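Local coordinates for protein chlorella virus DNA ligase-adenylate (Chlorella virus, PDB 1FVI) that probably seals nicks in duplex DNA as an ATP-dependent DNA ligase, working through a covalent enzyme-adenylate in which AMP is joined to a lysine, at residues A[110-113]-A[114-117]; A[51-54]-A[55-59]; A[263-266]-A[267-270]. The protein carries 1 engineered substitution. All blocks are in the same frame, centred on the assembly; numbering follows the deposited sequence.

Contact 1 of 3, residues A[110-113]-A[114-117]; sequences DRVE and DMKN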
ATOM      1  N   ASP A 110     -11.668  14.554  -9.332  1.00 20.64           N
ATOM      2  CA  ASP A 110     -11.324  15.959  -9.435  1.00 16.59           C
ATOM      3  C   ASP A 110     -10.350  16.425  -8.359  1.00 21.16           C
ATOM      4  O   ASP A 110      -9.458  17.238  -8.626  1.00 26.16           O
ATOM      5  CB  ASP A 110     -12.605  16.787  -9.430  1.00 25.51           C
ATOM      6  CG  ASP A 110     -13.438  16.568 -10.687  1.00 30.74           C
ATOM      7  OD1 ASP A 110     -12.854  16.186 -11.721  1.00 39.02           O
ATOM      8  OD2 ASP A 110     -14.666  16.776 -10.655  1.00 32.75           O
ATOM      9  N   ARG A 111     -10.531  15.934  -7.138  1.00 20.64           N
ATOM     10  CA  ARG A 111      -9.622  16.281  -6.046  1.00 20.06           C
ATOM     11  C   ARG A 111      -8.251  15.674  -6.368  1.00 25.98           C
ATOM     12  O   ARG A 111      -7.227  16.268  -6.073  1.00 23.83           O
ATOM     13  CB  ARG A 111     -10.152  15.761  -4.699  1.00 20.38           C
ATOM     14  CG  ARG A 111     -11.551  16.298  -4.337  1.00 23.31           C
ATOM     15  CD  ARG A 111     -11.914  16.098  -2.867  1.00 20.66           C
ATOM     16  NE  ARG A 111     -11.790  14.716  -2.414  1.00 21.00           N
ATOM     17  CZ  ARG A 111     -12.745  13.793  -2.504  1.00 23.14           C
ATOM     18  NH1 ARG A 111     -13.923  14.089  -3.035  1.00 24.72           N
ATOM     19  NH2 ARG A 111     -12.515  12.560  -2.075  1.00 20.28           N
ATOM     20  N   VAL A 112      -8.242  14.493  -6.982  1.00 23.40           N
ATOM     21  CA  VAL A 112      -6.999  13.836  -7.360  1.00 28.77           C
ATOM     22  C   VAL A 112      -6.282  14.694  -8.400  1.00 29.63           C
ATOM     23  O   VAL A 112      -5.059  14.842  -8.350  1.00 30.48           O
ATOM     24  CB  VAL A 112      -7.251  12.424  -7.933  1.00 25.22           C
ATOM     25  CG1 VAL A 112      -5.969  11.857  -8.541  1.00 30.30           C
ATOM     26  CG2 VAL A 112      -7.756  11.506  -6.838  1.00 20.76           C
ATOM     27  N   GLU A 113      -7.051  15.273  -9.323  1.00 28.20           N
ATOM     28  CA  GLU A 113      -6.496  16.142 -10.352  1.00 27.48           C
ATOM     29  C   GLU A 113      -5.917  17.409  -9.726  1.00 22.92           C
ATOM     30  O   GLU A 113      -4.945  17.967 -10.227  1.00 25.77           O
ATOM     31  CB  GLU A 113      -7.572  16.500 -11.365  1.00 39.57           C
ATOM     32  CG  GLU A 113      -7.051  17.261 -12.563  1.00 55.44           C
ATOM     33  CD  GLU A 113      -6.054  16.471 -13.381  1.00 60.88           C
ATOM     34  OE1 GLU A 113      -5.190  17.122 -14.008  1.00 72.59           O
ATOM     35  OE2 GLU A 113      -6.136  15.216 -13.411  1.00 56.91           O
ATOM     36  N   ASP A 114      -6.531  17.869  -8.638  1.00 20.46           N
ATOM     37  CA  ASP A 114      -6.027  19.033  -7.911  1.00 25.76           C
ATOM     38  C   ASP A 114      -4.625  18.704  -7.361  1.00 33.66           C
ATOM     39  O   ASP A 114      -3.694  19.513  -7.463  1.00 24.26           O
ATOM     40  CB  ASP A 114      -6.941  19.385  -6.727  1.00 26.34           C
ATOM     41  CG  ASP A 114      -8.173  20.175  -7.134  1.00 27.34           C
ATOM     42  OD1 ASP A 114      -8.232  20.722  -8.259  1.00 29.68           O
ATOM     43  OD2 ASP A 114      -9.093  20.258  -6.300  1.00 25.40           O
ATOM     44  N   MET A 115      -4.497  17.522  -6.753  1.00 28.13           N
ATOM     45  CA  MET A 115      -3.227  17.055  -6.192  1.00 27.53           C
ATOM     46  C   MET A 115      -2.200  16.987  -7.303  1.00 24.52           C
ATOM     47  O   MET A 115      -1.079  17.460  -7.144  1.00 29.45           O
ATOM     48  CB  MET A 115      -3.393  15.661  -5.555  1.00 29.38           C
ATOM     49  CG  MET A 115      -2.072  14.908  -5.260  1.00 30.61           C
ATOM     50  SD  MET A 115      -2.265  13.321  -4.344  1.00 31.22           S
ATOM     51  CE  MET A 115      -3.104  12.288  -5.576  1.00 25.01           C
ATOM     52  N   LYS A 116      -2.598  16.424  -8.440  1.00 25.73           N
ATOM     53  CA  LYS A 116      -1.693  16.286  -9.575  1.00 30.86           C
ATOM     54  C   LYS A 116      -1.169  17.632 -10.047  1.00 34.60           C
ATOM     55  O   LYS A 116       0.050  17.801 -10.234  1.00 27.62           O
ATOM     56  CB  LYS A 116      -2.377  15.552 -10.731  1.00 30.91           C
ATOM     57  CG  LYS A 116      -2.571  14.073 -10.490  1.00 30.58           C
ATOM     58  CD  LYS A 116      -3.241  13.407 -11.675  1.00 46.94           C
ATOM     59  CE  LYS A 116      -2.354  13.466 -12.910  1.00 50.98           C
ATOM     60  NZ  LYS A 116      -3.014  12.877 -14.108  1.00 53.21           N
ATOM     61  N   ASN A 117      -2.090  18.589 -10.197  1.00 27.88           N
ATOM     62  CA  ASN A 117      -1.745  19.932 -10.643  1.00 35.65           C
ATOM     63  C   ASN A 117      -0.880  20.670  -9.642  1.00 31.76           C
ATOM     64  O   ASN A 117       0.074  21.351 -10.030  1.00 33.90           O
ATOM     65  CB  ASN A 117      -2.991  20.746 -10.979  1.00 42.27           C
ATOM     66  CG  ASN A 117      -3.594  20.349 -12.314  1.00 65.57           C
ATOM     67  OD1 ASN A 117      -4.740  19.899 -12.382  1.00 78.03           O
ATOM     68  ND2 ASN A 117      -2.817  20.503 -13.386  1.00 63.46           N
TER
HETATM   69  O   HOH W   1      -4.976  13.955 -16.059  1.00 61.67           O
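Glu113 and Lys116, one turn apart on an exposed flank of the helix, form a long salt bridge, with Glu113 OE2 4.0 Å from Lys116 NZ. A water closes the gap: it donates to Glu113 OE2 at 3.2 Å and accepts from Lys116 NZ at 3.0 Å, so it bridges the two groups alongside their long direct contact. Lys116 CD already lies 3.8 Å from Glu113 OE2; the bend at chi3 (65°) then carries CE and the ammonium on toward the water. On the buried flank Val112 and Met115 run side by side in the same direction, and Val112 CG1 meets the methyl Met115 CE at 4.1 Å. Beneath both pairs lie i to i+4 backbone bonds, among them Lys116 N to Val112 O at 2.9 Å with an N-H...O angle of 158°. Further out, Asp114 is fixed by a salt bridge to Lys106, while Arg111 bridges Asp98 and donates to the carbonyls of Lys106 and Gly169. Helix 108-121 is the crossover of a beta-alpha-beta unit between strands 92-99 and 131-135; Met115 packs on Trp96 and Asp114 touches Tyr99, both of strand 92-99, whereas Val112 reaches the loop residue Pro138.

Contact 2 of 3, residues A[51-54]-A[55-59]; sequences MNRL and LTELL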
ATOM      1  N   MET A  51       8.521  15.513  11.881  1.00 33.37           N
ATOM      2  CA  MET A  51       7.650  14.991  10.823  1.00 35.75           C
ATOM      3  C   MET A  51       6.545  15.994  10.581  1.00 24.39           C
ATOM      4  O   MET A  51       6.235  16.347   9.443  1.00 28.08           O
ATOM      5  CB  MET A  51       6.996  13.670  11.243  1.00 24.84           C
ATOM      6  CG  MET A  51       7.923  12.486  11.339  1.00 39.66           C
ATOM      7  SD  MET A  51       6.967  10.962  11.538  1.00 38.92           S
ATOM      8  CE  MET A  51       8.148   9.737  10.985  1.00 37.82           C
ATOM      9  N   ASN A  52       5.955  16.438  11.683  1.00 21.59           N
ATOM     10  CA  ASN A  52       4.868  17.398  11.653  1.00 21.58           C
ATOM     11  C   ASN A  52       5.293  18.647  10.882  1.00 29.81           C
ATOM     12  O   ASN A  52       4.703  18.973   9.849  1.00 26.80           O
ATOM     13  CB  ASN A  52       4.443  17.735  13.085  1.00 16.80           C
ATOM     14  CG  ASN A  52       3.061  18.383  13.149  1.00 20.50           C
ATOM     15  OD1 ASN A  52       2.600  18.982  12.177  1.00 27.96           O
ATOM     16  ND2 ASN A  52       2.388  18.237  14.288  1.00 27.86           N
ATOM     17  N   ARG A  53       6.391  19.267  11.311  1.00 29.99           N
ATOM     18  CA  ARG A  53       6.892  20.472  10.665  1.00 31.20           C
ATOM     19  C   ARG A  53       7.224  20.262   9.195  1.00 28.76           C
ATOM     20  O   ARG A  53       6.746  21.007   8.347  1.00 31.36           O
ATOM     21  CB  ARG A  53       8.096  21.017  11.434  1.00 41.45           C
ATOM     22  CG  ARG A  53       8.831  22.185  10.774  1.00 52.04           C
ATOM     23  CD  ARG A  53      10.050  21.707   9.975  1.00 64.86           C
ATOM     24  NE  ARG A  53      10.995  20.957  10.798  1.00 73.09           N
ATOM     25  CZ  ARG A  53      12.208  20.587  10.401  1.00 72.47           C
ATOM     26  NH1 ARG A  53      12.642  20.893   9.184  1.00 65.24           N
ATOM     27  NH2 ARG A  53      12.989  19.900  11.225  1.00 73.32           N
ATOM     28  N   LEU A  54       8.031  19.244   8.898  1.00 28.55           N
ATOM     29  CA  LEU A  54       8.428  18.929   7.528  1.00 24.30           C
ATOM     30  C   LEU A  54       7.227  18.769   6.595  1.00 32.13           C
ATOM     31  O   LEU A  54       7.141  19.426   5.548  1.00 31.70           O
ATOM     32  CB  LEU A  54       9.269  17.641   7.491  1.00 36.80           C
ATOM     33  CG  LEU A  54      10.696  17.624   8.060  1.00 50.12           C
ATOM     34  CD1 LEU A  54      11.273  16.210   8.053  1.00 36.98           C
ATOM     35  CD2 LEU A  54      11.585  18.543   7.253  1.00 52.86           C
ATOM     36  N   LEU A  55       6.308  17.879   6.962  1.00 23.98           N
ATOM     37  CA  LEU A  55       5.120  17.655   6.141  1.00 29.11           C
ATOM     38  C   LEU A  55       4.231  18.901   6.038  1.00 31.08           C
ATOM     39  O   LEU A  55       3.682  19.159   4.973  1.00 34.23           O
ATOM     40  CB  LEU A  55       4.310  16.464   6.662  1.00 20.79           C
ATOM     41  CG  LEU A  55       4.949  15.078   6.524  1.00 26.63           C
ATOM     42  CD1 LEU A  55       4.107  14.041   7.262  1.00 22.80           C
ATOM     43  CD2 LEU A  55       5.110  14.713   5.061  1.00 26.68           C
ATOM     44  N   THR A  56       4.096  19.679   7.120  1.00 31.32           N
ATOM     45  CA  THR A  56       3.262  20.886   7.063  1.00 28.05           C
ATOM     46  C   THR A  56       3.856  21.906   6.084  1.00 26.44           C
ATOM     47  O   THR A  56       3.121  22.623   5.408  1.00 37.98           O
ATOM     48  CB  THR A  56       3.049  21.559   8.446  1.00 23.22           C
ATOM     49  OG1 THR A  56       4.300  22.014   8.965  1.00 56.02           O
ATOM     50  CG2 THR A  56       2.430  20.602   9.418  1.00 20.92           C
ATOM     51  N   GLU A  57       5.183  21.947   5.999  1.00 25.11           N
ATOM     52  CA  GLU A  57       5.876  22.856   5.084  1.00 32.76           C
ATOM     53  C   GLU A  57       5.704  22.369   3.637  1.00 41.07           C
ATOM     54  O   GLU A  57       5.503  23.175   2.717  1.00 39.41           O
ATOM     55  CB  GLU A  57       7.379  22.942   5.422  1.00 29.07           C
ATOM     56  CG  GLU A  57       7.699  23.703   6.715  1.00 48.87           C
ATOM     57  CD  GLU A  57       9.161  23.569   7.187  1.00 64.10           C
ATOM     58  OE1 GLU A  57       9.998  22.948   6.484  1.00 67.15           O
ATOM     59  OE2 GLU A  57       9.471  24.087   8.285  1.00 54.06           O
ATOM     60  N   LEU A  58       5.735  21.046   3.460  1.00 39.19           N
ATOM     61  CA  LEU A  58       5.616  20.417   2.145  1.00 25.16           C
ATOM     62  C   LEU A  58       4.211  20.300   1.566  1.00 20.00           C
ATOM     63  O   LEU A  58       3.989  20.581   0.390  1.00 23.52           O
ATOM     64  CB  LEU A  58       6.239  19.013   2.190  1.00 33.75           C
ATOM     65  CG  LEU A  58       7.588  18.707   1.530  1.00 24.43           C
ATOM     66  CD1 LEU A  58       8.574  19.830   1.703  1.00 33.54           C
ATOM     67  CD2 LEU A  58       8.129  17.445   2.137  1.00 34.17           C
ATOM     68  N   LEU A  59       3.258  19.901   2.387  1.00 19.49           N
ATOM     69  CA  LEU A  59       1.910  19.678   1.891  1.00 26.22           C
ATOM     70  C   LEU A  59       0.951  20.849   1.938  1.00 29.48           C
ATOM     71  O   LEU A  59       1.017  21.680   2.850  1.00 26.27           O
ATOM     72  CB  LEU A  59       1.276  18.505   2.645  1.00 26.72           C
ATOM     73  CG  LEU A  59       1.929  17.120   2.595  1.00 27.17           C
ATOM     74  CD1 LEU A  59       1.274  16.245   3.660  1.00 20.24           C
ATOM     75  CD2 LEU A  59       1.770  16.506   1.203  1.00 28.84           C
TER
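Arg53 and Glu57, one helical turn apart, lie athwart each other, their guanidinium and carboxylate planes turned 49° apart. The carboxylate meets the aliphatic part of the arginine: Glu57 OE2 is 3.0 Å from Arg53 CD, yet 4.3 Å from Arg53 NE, beyond a salt bridge. OE2 stands at the guanidinium edge, near its plane, so the attraction between the opposite charges is probably felt without a direct bond. The bends at chi2 and chi3 set the guanidinium over the Leu54 side chain, whose CG lies 3.9 Å from the guanidinium plane on one face, offset toward its rim.

Thr56 is turned differently. Its OG1 sits between the backbone N and the carbonyl carbon and points back along the helix, donating to Arg53 O at 2.7 Å. That carbonyl also accepts from Glu57 N at 3.0 Å. The two donors approach at distinct angles, the hydroxyl at a C=O...O angle of 115° and the amide at 161°, so one oxygen can serve both. Asn52 is buried, its amide held at both ends: OD1 accepts from Met38 N and ND2 donates to Ile46 O.

The flank turned to the sheet is apolar. Leu54 and Leu55 both reach Val131, Met51 and Leu54 meet Phe92, and Leu55 also touches Tyr94 and Ile133. Leu59 is the first residue to leave helical angles, and Lys34 NZ donates to the carbonyls of Thr56 and Leu59 at this end. The pattern is that of an amphipathic helix: helix 49-58 lays its leucine side on the mixed sheet containing strands 92-99 and 131-135, within the nucleotidyltransferase domain of an ATP-dependent DNA ligase.

Contact 3 of 3, residues A[263-266]-A[267-270]; sequences ESYI and GKMV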
ATOM      1  N   GLU A 263      20.092 -23.701   0.543  1.00 43.32           N
ATOM      2  CA  GLU A 263      20.200 -24.962   1.240  1.00 44.28           C
ATOM      3  C   GLU A 263      19.591 -24.838   2.642  1.00 44.89           C
ATOM      4  O   GLU A 263      19.220 -25.838   3.245  1.00 46.90           O
ATOM      5  CB  GLU A 263      21.676 -25.361   1.319  1.00 61.37           C
ATOM      6  CG  GLU A 263      22.460 -25.242  -0.023  1.00 71.84           C
ATOM      7  CD  GLU A 263      22.840 -23.803  -0.439  1.00 66.79           C
ATOM      8  OE1 GLU A 263      23.072 -22.947   0.443  1.00 67.19           O
ATOM      9  OE2 GLU A 263      22.924 -23.535  -1.661  1.00 62.47           O
ATOM     10  N   SER A 264      19.482 -23.598   3.130  1.00 47.03           N
ATOM     11  CA  SER A 264      18.922 -23.263   4.456  1.00 45.21           C
ATOM     12  C   SER A 264      17.397 -23.120   4.517  1.00 41.00           C
ATOM     13  O   SER A 264      16.797 -23.296   5.582  1.00 45.98           O
ATOM     14  CB  SER A 264      19.524 -21.951   4.983  1.00 35.03           C
ATOM     15  OG  SER A 264      20.915 -22.066   5.211  1.00 59.47           O
ATOM     16  N   TYR A 265      16.778 -22.764   3.396  1.00 38.05           N
ATOM     17  CA  TYR A 265      15.334 -22.571   3.359  1.00 37.13           C
ATOM     18  C   TYR A 265      14.547 -23.767   2.866  1.00 44.78           C
ATOM     19  O   TYR A 265      13.318 -23.781   2.980  1.00 37.20           O
ATOM     20  CB  TYR A 265      14.987 -21.339   2.533  1.00 41.83           C
ATOM     21  CG  TYR A 265      15.735 -20.128   3.004  1.00 52.22           C
ATOM     22  CD1 TYR A 265      16.853 -19.662   2.307  1.00 47.44           C
ATOM     23  CD2 TYR A 265      15.395 -19.506   4.204  1.00 51.58           C
ATOM     24  CE1 TYR A 265      17.615 -18.626   2.793  1.00 38.80           C
ATOM     25  CE2 TYR A 265      16.152 -18.462   4.703  1.00 56.95           C
ATOM     26  CZ  TYR A 265      17.264 -18.030   3.991  1.00 54.65           C
ATOM     27  OH  TYR A 265      18.039 -17.014   4.496  1.00 74.96           O
ATOM     28  N   ILE A 266      15.246 -24.756   2.306  1.00 40.12           N
ATOM     29  CA  ILE A 266      14.585 -25.955   1.820  1.00 37.05           C
ATOM     30  C   ILE A 266      13.937 -26.655   3.010  1.00 36.22           C
ATOM     31  O   ILE A 266      14.595 -26.969   4.004  1.00 39.72           O
ATOM     32  CB  ILE A 266      15.570 -26.881   1.090  1.00 38.63           C
ATOM     33  CG1 ILE A 266      16.149 -26.151  -0.118  1.00 33.76           C
ATOM     34  CG2 ILE A 266      14.858 -28.145   0.602  1.00 39.80           C
ATOM     35  CD1 ILE A 266      15.138 -25.845  -1.205  1.00 29.50           C
ATOM     36  N   GLY A 267      12.626 -26.838   2.929  1.00 29.75           N
ATOM     37  CA  GLY A 267      11.910 -27.451   4.027  1.00 33.54           C
ATOM     38  C   GLY A 267      11.290 -26.395   4.932  1.00 41.39           C
ATOM     39  O   GLY A 267      10.563 -26.736   5.872  1.00 44.92           O
ATOM     40  N   LYS A 268      11.609 -25.119   4.694  1.00 36.68           N
ATOM     41  CA  LYS A 268      11.025 -24.034   5.486  1.00 34.59           C
ATOM     42  C   LYS A 268       9.584 -23.783   5.038  1.00 33.19           C
ATOM     43  O   LYS A 268       9.226 -24.003   3.874  1.00 32.15           O
ATOM     44  CB  LYS A 268      11.834 -22.744   5.359  1.00 31.36           C
ATOM     45  CG  LYS A 268      13.137 -22.753   6.119  1.00 50.53           C
ATOM     46  CD  LYS A 268      12.925 -23.003   7.610  1.00 60.31           C
ATOM     47  CE  LYS A 268      14.251 -23.127   8.354  1.00 66.81           C
ATOM     48  NZ  LYS A 268      15.122 -24.229   7.826  1.00 70.29           N
ATOM     49  N   MET A 269       8.755 -23.354   5.980  1.00 35.62           N
ATOM     50  CA  MET A 269       7.356 -23.058   5.702  1.00 35.61           C
ATOM     51  C   MET A 269       7.237 -21.567   5.351  1.00 36.34           C
ATOM     52  O   MET A 269       7.719 -20.714   6.090  1.00 31.45           O
ATOM     53  CB  MET A 269       6.531 -23.337   6.958  1.00 46.05           C
ATOM     54  CG  MET A 269       5.056 -23.553   6.712  1.00 64.83           C
ATOM     55  SD  MET A 269       4.734 -25.218   6.089  1.00 84.18           S
ATOM     56  CE  MET A 269       3.970 -26.000   7.525  1.00 87.20           C
ATOM     57  N   VAL A 270       6.622 -21.245   4.221  1.00 34.09           N
ATOM     58  CA  VAL A 270       6.436 -19.841   3.850  1.00 39.12           C
ATOM     59  C   VAL A 270       4.951 -19.443   3.889  1.00 39.11           C
ATOM     60  O   VAL A 270       4.068 -20.277   3.652  1.00 32.19           O
ATOM     61  CB  VAL A 270       7.016 -19.512   2.427  1.00 46.38           C
ATOM     62  CG1 VAL A 270       8.504 -19.790   2.379  1.00 43.85           C
ATOM     63  CG2 VAL A 270       6.299 -20.299   1.341  1.00 42.10           C
TER
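Lys268 folds back over the turn that precedes it and grips two successive carbonyls, one with its backbone and one with its side chain. The compact part is the turn itself. Lys268 N donates to Tyr265 O at 2.8 Å, with an N-H...O angle of 154°, and this bond closes a type II beta turn running from Tyr265 to Lys268. The lysine side chain starts hard against the same carbonyl: CB lies 3.0 Å and CG 3.3 Å from Tyr265 O. The positive phi (96°) of Gly267 suits the third position of a type II turn, where a CB would press on Ile266 O.

From this base the lysine arches outward. Bends at chi2 and chi4 curl it back toward the weakly bonded helical turn about 263-265, until NZ donates to Ser264 O at 3.0 Å, almost in line with the C=O bond. The ammonium thus reaches a main-chain carbonyl beside exposed Ser264. Within these segments CE and NZ approach Ser264 O, whereas CB and CG press on Tyr265 O; the lysine side chain also touches Ile291 of strand 286-291. Ile266 likewise stands at the surface.

The inner side is better covered. Tyr265 and Lys268 meet through Tyr265 CB and Lys268 CG, 4.3 Å apart, while the tyrosine ring packs edge-to-face with Phe258 and the side chain also meets Met199. Backbone bonds from Gly267 and Lys268 to Ile196, and from Val270 to Ala194, join the chain to strand 190-201 as strand 269-275 begins. This is a helix-to-strand connection made by a type II turn with glycine in its third position, leading into an antiparallel sheet of the ligase OB-fold domain.

Overall arrangement
Along the chain contact 2 comes first, then contact 1, then contact 3. Contacts 1 and 2 belong to the nucleotidyltransferase domain, their centres about 19 Å apart and their nearest atoms about 8 Å apart, without touching. Helices 49-58 and 108-121 both pack on the mixed sheet that includes strands 92-99 and 131-135. Contact 3 is distant, its centre about 47 Å from that of contact 1 and 44 Å from that of contact 2, across the chain's centre, in the OB domain. The three sample both domains; AMP sits in a pocket of the first, and the side chain of Arg111 in contact 1 is about 9 Å from it, whereas contact 2 lies away from the mapped sites.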